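Side-chain contact in polymerase subunit PA (PDB 4CGS), which forms part of the viral RNA polymerase, probably binding RNA, and is represented here by its N-terminal domain, the counterpart of the influenza cap-snatching domain: residues Y137-E140 against V141-Q144. Residues are numbered along the deposited sequence; the frame is centred on the assembly and turned at random.
Sequences YLDE and VQRQ
Asp139 and Gln142 form a capping box at the start of helix 140-157, just after the turn that leaves helix 132-137. Asp139 is the N-cap. With chi1 at 76°, the Asp139 carboxylate sits over its own backbone, and OD1 faces the first turn of the helix. There Asp139 OD1 accepts from Gln142 N at 2.9 Å, in a nearly straight bond.

Gln142 returns the bond with its side chain. CB packs against Asp139 OD1 and Asp139 O. Gln142 CG passes 3.3 Å from Asp139 OD1. CD lies near Leu138 CD2. At the tip, Gln142 OE1 takes Asp139 N on a lone pair, in the carbonyl plane, at 2.9 Å. A water donates to the same OE1 and to Tyr137 O, tying the end of the preceding helix to the cap. NE2 donates to Ile48 O and Tyr60 OH. The buried amide is thus held at both ends, which fixes its rotation. The amide and the Asp139 carboxylate are turned 58° apart.

Arg143 reaches back over Glu140 to the Leu138 carbonyl. Arg143 CG meets Leu138 CB at 3.7 Å, and its backbone N donates to Asp139 O. The chain then bends at chi3, and Glu140 CA lies under one guanidinium face, offset toward its rim. At the guanidinium edge, Arg143 NH1 donates to Leu138 O at 2.8 Å, with an N-H...O angle of 134°.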
loop_
_atom_site.group_PDB
_atom_site.type_symbol
_atom_site.label_atom_id
_atom_site.label_comp_id
_atom_site.label_asym_id
_atom_site.label_seq_id
_atom_site.Cartn_x
_atom_site.Cartn_y
_atom_site.Cartn_z
ATOM N N TYR A 137 11.179 -7.716 6.804
ATOM C CA TYR A 137 10.006 -8.497 6.473
ATOM C C TYR A 137 9.987 -8.839 4.995
ATOM O O TYR A 137 9.749 -9.974 4.612
ATOM C CB TYR A 137 8.716 -7.780 6.872
ATOM C CG TYR A 137 7.505 -8.405 6.269
ATOM C CD1 TYR A 137 7.047 -9.633 6.721
ATOM C CD2 TYR A 137 6.835 -7.820 5.261
ATOM C CE1 TYR A 137 5.924 -10.207 6.158
ATOM C CE2 TYR A 137 5.718 -8.398 4.678
ATOM C CZ TYR A 137 5.271 -9.589 5.126
ATOM O OH TYR A 137 4.225 -10.255 4.493
ATOM N N LEU A 138 10.152 -7.826 4.140
ATOM C CA LEU A 138 10.103 -8.000 2.685
ATOM C C LEU A 138 11.391 -8.722 2.194
ATOM O O LEU A 138 12.488 -8.480 2.702
ATOM C CB LEU A 138 9.939 -6.650 1.965
ATOM C CG LEU A 138 8.637 -5.914 2.222
ATOM C CD1 LEU A 138 8.746 -4.596 1.467
ATOM C CD2 LEU A 138 7.421 -6.692 1.753
ATOM N N ASP A 139 11.209 -9.610 1.214
ATOM C CA ASP A 139 12.342 -10.291 0.604
ATOM C C ASP A 139 13.004 -9.401 -0.420
ATOM O O ASP A 139 12.473 -8.325 -0.762
ATOM C CB ASP A 139 11.993 -11.670 0.136
ATOM C CG ASP A 139 11.219 -11.776 -1.087
ATOM O OD1 ASP A 139 11.122 -10.845 -1.849
ATOM O OD2 ASP A 139 10.763 -12.975 -1.301
ATOM N N GLU A 140 14.132 -9.824 -0.991
ATOM C CA GLU A 140 14.895 -8.918 -1.852
ATOM C C GLU A 140 14.067 -8.531 -3.086
ATOM O O GLU A 140 14.113 -7.375 -3.517
ATOM C CB GLU A 140 16.217 -9.570 -2.226
ATOM C CG GLU A 140 17.143 -8.634 -2.953
ATOM C CD GLU A 140 18.486 -9.237 -3.367
ATOM O OE1 GLU A 140 18.645 -10.431 -3.220
ATOM O OE2 GLU A 140 19.349 -8.507 -3.876
ATOM N N VAL A 141 13.344 -9.463 -3.668
ATOM C CA VAL A 141 12.537 -9.196 -4.861
ATOM C C VAL A 141 11.412 -8.231 -4.525
ATOM O O VAL A 141 11.166 -7.268 -5.252
ATOM C CB VAL A 141 11.967 -10.530 -5.469
ATOM C CG1 VAL A 141 10.935 -10.206 -6.555
ATOM C CG2 VAL A 141 13.073 -11.411 -6.053
ATOM N N GLN A 142 10.718 -8.444 -3.394
ATOM C CA GLN A 142 9.727 -7.493 -2.967
ATOM C C GLN A 142 10.260 -6.102 -2.710
ATOM O O GLN A 142 9.671 -5.115 -3.139
ATOM C CB GLN A 142 9.043 -8.018 -1.695
ATOM C CG GLN A 142 8.226 -9.298 -1.877
ATOM C CD GLN A 142 7.685 -9.803 -0.586
ATOM O OE1 GLN A 142 8.487 -9.996 0.349
ATOM N NE2 GLN A 142 6.387 -10.060 -0.491
ATOM N N ARG A 143 11.404 -6.017 -2.045
ATOM C CA ARG A 143 12.010 -4.715 -1.843
ATOM C C ARG A 143 12.355 -3.989 -3.135
ATOM O O ARG A 143 12.085 -2.811 -3.307
ATOM C CB ARG A 143 13.292 -4.794 -0.928
ATOM C CG ARG A 143 13.031 -5.328 0.437
ATOM C CD ARG A 143 14.170 -5.133 1.340
ATOM N NE ARG A 143 15.421 -5.703 0.889
ATOM C CZ ARG A 143 15.801 -6.947 1.126
ATOM N NH1 ARG A 143 15.025 -7.800 1.782
ATOM N NH2 ARG A 143 16.970 -7.370 0.676
ATOM N N GLN A 144 12.878 -4.750 -4.074
ATOM C CA GLN A 144 13.183 -4.205 -5.401
ATOM C C GLN A 144 11.950 -3.745 -6.123
ATOM O O GLN A 144 11.978 -2.631 -6.650
ATOM C CB GLN A 144 13.973 -5.250 -6.208
ATOM C CG GLN A 144 15.442 -5.449 -5.837
ATOM C CD GLN A 144 16.233 -4.282 -6.415
ATOM O OE1 GLN A 144 16.683 -4.306 -7.582
ATOM N NE2 GLN A 144 16.348 -3.252 -5.638
HETATM O O HOH W 1 8.549 -11.611 2.567
#